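Local coordinates for protein peptidase M3B, oligoendopeptidase F (Enterococcus faecium, PDB 2QR4) that probably cleaves peptide bonds within short peptides as a zinc-dependent metallopeptidase of the M3 family, at residues Val255-Lys258 against His259-Leu262; Ala512-Leu515 against Ala516-Leu520. All coordinates share one frame; numbering follows the deposited sequence.

Contact 1. Residues Val255-Lys258 against His259-Leu262; sequences VVNK and HLPL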
loop_
_atom_site.group_PDB
_atom_site.type_symbol
_atom_site.label_atom_id
_atom_site.label_comp_id
_atom_site.label_asym_id
_atom_site.label_seq_id
_atom_site.Cartn_x
_atom_site.Cartn_y
_atom_site.Cartn_z
ATOM N N VAL A 255 -30.791 -12.575 9.191
ATOM C CA VAL A 255 -31.458 -13.861 8.984
ATOM C C VAL A 255 -30.459 -15.019 9.093
ATOM O O VAL A 255 -30.744 -16.042 9.710
ATOM C CB VAL A 255 -32.206 -13.902 7.638
ATOM C CG1 VAL A 255 -32.745 -15.293 7.374
ATOM C CG2 VAL A 255 -33.346 -12.857 7.623
ATOM N N VAL A 256 -29.270 -14.840 8.529
ATOM C CA VAL A 256 -28.240 -15.857 8.634
ATOM C C VAL A 256 -27.821 -16.073 10.088
ATOM O O VAL A 256 -27.724 -17.207 10.542
ATOM C CB VAL A 256 -27.021 -15.555 7.736
ATOM C CG1 VAL A 256 -25.885 -16.496 8.066
ATOM C CG2 VAL A 256 -27.406 -15.693 6.250
ATOM N N ASN A 257 -27.603 -14.992 10.827
ATOM C CA ASN A 257 -27.296 -15.110 12.258
ATOM C C ASN A 257 -28.367 -15.827 13.070
ATOM O O ASN A 257 -28.058 -16.615 13.964
ATOM C CB ASN A 257 -26.979 -13.752 12.875
ATOM C CG ASN A 257 -25.513 -13.408 12.763
ATOM O OD1 ASN A 257 -24.721 -13.729 13.647
ATOM N ND2 ASN A 257 -25.132 -12.817 11.643
ATOM N N LYS A 258 -29.623 -15.571 12.738
ATOM C CA LYS A 258 -30.731 -16.181 13.445
ATOM C C LYS A 258 -30.834 -17.681 13.106
ATOM O O LYS A 258 -31.413 -18.447 13.874
ATOM C CB LYS A 258 -32.027 -15.418 13.134
ATOM C CG LYS A 258 -33.319 -16.082 13.592
ATOM C CD LYS A 258 -34.541 -15.256 13.144
ATOM C CE LYS A 258 -35.801 -16.110 12.921
ATOM N NZ LYS A 258 -36.504 -16.430 14.196
ATOM N N HIS A 259 -30.237 -18.099 11.987
ATOM C CA HIS A 259 -30.307 -19.505 11.559
ATOM C C HIS A 259 -28.978 -20.280 11.619
ATOM O O HIS A 259 -28.839 -21.329 10.986
ATOM C CB HIS A 259 -30.917 -19.631 10.159
ATOM C CG HIS A 259 -32.343 -19.199 10.091
ATOM N ND1 HIS A 259 -33.391 -20.065 10.310
ATOM C CD2 HIS A 259 -32.898 -17.985 9.862
ATOM C CE1 HIS A 259 -34.530 -19.406 10.220
ATOM N NE2 HIS A 259 -34.260 -18.144 9.944
ATOM N N LEU A 260 -28.012 -19.776 12.377
ATOM C CA LEU A 260 -26.740 -20.482 12.557
ATOM C C LEU A 260 -26.931 -21.884 13.149
ATOM O O LEU A 260 -26.182 -22.801 12.830
ATOM C CB LEU A 260 -25.772 -19.666 13.432
ATOM C CG LEU A 260 -25.285 -18.371 12.785
ATOM C CD1 LEU A 260 -24.411 -17.615 13.732
ATOM C CD2 LEU A 260 -24.548 -18.646 11.464
ATOM N N PRO A 261 -27.929 -22.059 14.021
ATOM C CA PRO A 261 -28.109 -23.439 14.502
ATOM C C PRO A 261 -28.268 -24.478 13.375
ATOM O O PRO A 261 -27.898 -25.634 13.569
ATOM C CB PRO A 261 -29.388 -23.360 15.368
ATOM C CG PRO A 261 -29.429 -21.910 15.841
ATOM C CD PRO A 261 -28.893 -21.118 14.629
ATOM N N LEU A 262 -28.820 -24.093 12.222
ATOM C CA LEU A 262 -28.887 -25.031 11.088
ATOM C C LEU A 262 -27.499 -25.485 10.594
ATOM O O LEU A 262 -27.294 -26.675 10.378
ATOM C CB LEU A 262 -29.673 -24.444 9.934
ATOM C CG LEU A 262 -31.158 -24.254 10.215
ATOM C CD1 LEU A 262 -31.814 -23.567 9.019
ATOM C CD2 LEU A 262 -31.796 -25.587 10.518
#

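Contact 2. Residues Ala512-Leu515 against Ala516-Leu520; sequences ASAL and AKKIL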
loop_
_atom_site.group_PDB
_atom_site.type_symbol
_atom_site.label_atom_id
_atom_site.label_comp_id
_atom_site.label_asym_id
_atom_site.label_seq_id
_atom_site.Cartn_x
_atom_site.Cartn_y
_atom_site.Cartn_z
ATOM N N ALA A 512 -32.239 -16.999 -6.145
ATOM C CA ALA A 512 -32.410 -18.125 -7.033
ATOM C C ALA A 512 -33.353 -19.144 -6.375
ATOM O O ALA A 512 -34.289 -19.642 -7.010
ATOM C CB ALA A 512 -31.084 -18.744 -7.384
ATOM N N SER A 513 -33.128 -19.427 -5.096
ATOM C CA SER A 513 -33.978 -20.377 -4.371
ATOM C C SER A 513 -35.460 -19.994 -4.362
ATOM O O SER A 513 -36.318 -20.848 -4.560
ATOM C CB SER A 513 -33.482 -20.591 -2.942
ATOM O OG SER A 513 -34.373 -21.449 -2.247
ATOM N N ALA A 514 -35.747 -18.714 -4.142
ATOM C CA ALA A 514 -37.123 -18.195 -4.173
ATOM C C ALA A 514 -37.753 -18.286 -5.561
ATOM O O ALA A 514 -38.961 -18.514 -5.701
ATOM C CB ALA A 514 -37.156 -16.748 -3.693
ATOM N N LEU A 515 -36.936 -18.089 -6.587
ATOM C CA LEU A 515 -37.417 -18.161 -7.958
ATOM C C LEU A 515 -37.710 -19.593 -8.422
ATOM O O LEU A 515 -38.672 -19.821 -9.142
ATOM C CB LEU A 515 -36.432 -17.469 -8.902
ATOM C CG LEU A 515 -36.482 -15.944 -8.861
ATOM C CD1 LEU A 515 -35.385 -15.360 -9.730
ATOM C CD2 LEU A 515 -37.878 -15.441 -9.314
ATOM N N ALA A 516 -36.889 -20.557 -8.016
ATOM C CA ALA A 516 -37.136 -21.952 -8.387
ATOM C C ALA A 516 -38.385 -22.481 -7.692
ATOM O O ALA A 516 -39.149 -23.267 -8.275
ATOM C CB ALA A 516 -35.939 -22.834 -8.059
ATOM N N LYS A 517 -38.588 -22.040 -6.451
ATOM C CA LYS A 517 -39.724 -22.486 -5.648
ATOM C C LYS A 517 -41.043 -21.930 -6.186
ATOM O O LYS A 517 -42.069 -22.599 -6.122
ATOM C CB LYS A 517 -39.523 -22.127 -4.174
ATOM C CG LYS A 517 -40.400 -22.918 -3.198
ATOM C CD LYS A 517 -41.685 -22.169 -2.847
ATOM C CE LYS A 517 -41.385 -20.859 -2.126
ATOM N NZ LYS A 517 -42.574 -20.326 -1.409
ATOM N N LYS A 518 -41.015 -20.725 -6.743
ATOM C CA LYS A 518 -42.207 -20.169 -7.388
ATOM C C LYS A 518 -42.518 -20.893 -8.688
ATOM O O LYS A 518 -43.692 -21.061 -9.050
ATOM C CB LYS A 518 -42.055 -18.669 -7.668
ATOM C CG LYS A 518 -42.228 -17.797 -6.446
ATOM C CD LYS A 518 -42.091 -16.320 -6.775
ATOM C CE LYS A 518 -42.172 -15.487 -5.497
ATOM N NZ LYS A 518 -41.214 -15.975 -4.446
ATOM N N ILE A 519 -41.474 -21.297 -9.407
ATOM C CA ILE A 519 -41.684 -21.991 -10.665
ATOM C C ILE A 519 -42.163 -23.414 -10.385
ATOM O O ILE A 519 -43.190 -23.848 -10.926
ATOM C CB ILE A 519 -40.427 -22.020 -11.542
ATOM C CG1 ILE A 519 -40.033 -20.610 -11.962
ATOM C CG2 ILE A 519 -40.674 -22.869 -12.788
ATOM C CD1 ILE A 519 -38.575 -20.489 -12.357
ATOM N N LEU A 520 -41.449 -24.126 -9.515
ATOM C CA LEU A 520 -41.771 -25.535 -9.277
ATOM C C LEU A 520 -43.167 -25.770 -8.699
ATOM O O LEU A 520 -43.624 -26.904 -8.631
ATOM C CB LEU A 520 -40.725 -26.202 -8.392
ATOM C CG LEU A 520 -39.367 -26.395 -9.061
ATOM C CD1 LEU A 520 -38.284 -26.526 -8.020
ATOM C CD2 LEU A 520 -39.387 -27.599 -9.967
#

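Contact 1. Residues Val255-Lys258 against His259-Leu262
The backbone N-H of H259 turns in towards two carbonyls of the preceding helical turn. H259 N donates to V256 O at 3.0 Å, coming from well above the carbonyl plane with a C=O...N angle of 113°, and only weakly to V255 O. One turn on, L262 N already bonds to H259 O, in the opening turn of the next helix. Among the side chains, N257 OD1 accepts a hydrogen bond from K474, and N257 ND2 bonds to E444 and V253 O.

H259 is the single non-helical residue of a helix-to-helix junction: it leaves helical backbone angles just after helix 246-258, and the chain resumes as helix 260-274, with P261 in its first turn, where a missing amide hydrogen costs little.

Non-polar and ring contacts follow the bend. With CG anti to its own carbonyl carbon (chi1 -65°), the imidazole of H259 lies back alongside V255. V255 O meets H259 CD2 at the ring edge, 2.9 Å away, and V255 CG1 lies 3.7 Å from H259 CD2. K258 runs beside the ring, its CE 3.9 Å from H259 NE2. Elsewhere, V256 CG1 and L260 CD2 pack at 4.2 Å.

Contact 2. Residues Ala512-Leu515 against Ala516-Leu520
K518 folds its side chain back along the helix over the carbonyl of A514, four residues earlier. Its CG, anti to the carbonyl carbon of K518, lies 3.4 Å from A514 O. The chain then runs extended until a bend at chi4 (52°) turns the amine back, leaving K518 NZ 4.2 Å from the methyl CB of A514. I519 treats L515 in much the same way: its CG1 branch reaches back to within 3.2 Å of L515 O, and CD1 also lies against that oxygen. K517 behaves differently. Its CB rests 3.5 Å from S513 O, but bends at chi2 and chi3 carry the rest of the chain away, towards a long, weak ion pair with D561.

Beneath these side chains runs the ladder of i to i+4 backbone bonds that defines an alpha-helix and fixes their spacing. A516 N reaches A512 O at 2.9 Å, nearly in line with the C=O bond. The bonds K517 N to S513 O, K518 N to A514 O and I519 N to L515 O are each 3.2 Å long, their donors tilted by about 30° from the carbonyl planes.

The surrounding fold holds this part of helix 503-520 on several sides. A512 and A516 meet helix 394-414 through T401, T402 and N405, S513 touches A562 and M565 of helix 557-579, and L515 and I519 share Y530 of helix 526-536. Because the atoms of I519 and the nearest atom of K518 that line the carbonyls are carbons, these contacts are packing rather than additional hydrogen bonding. The amine of K518 stays near A514 while that of K517 leads off towards D561, which may partly offset its charge.

Overall arrangement
Both contacts are local, yet they illustrate complementary elements of a protein that is mostly helix. Contact 1 comes first along the chain and joins helix 246-258 to helix 260-274 through a bend; contact 2 follows some 250 residues later and lies within the single helix 503-520. Their centres lie about 21 Å apart and their nearest atoms about 12 Å, so they do not touch. Helix 557-579 touches both: V255 and V256 of contact 1 rest on I559 and M563, and S513 of contact 2 on A562 and M565. A helix near the C-terminus is thus a shared neighbour of a helix junction and a helix interior in the same M3 family region.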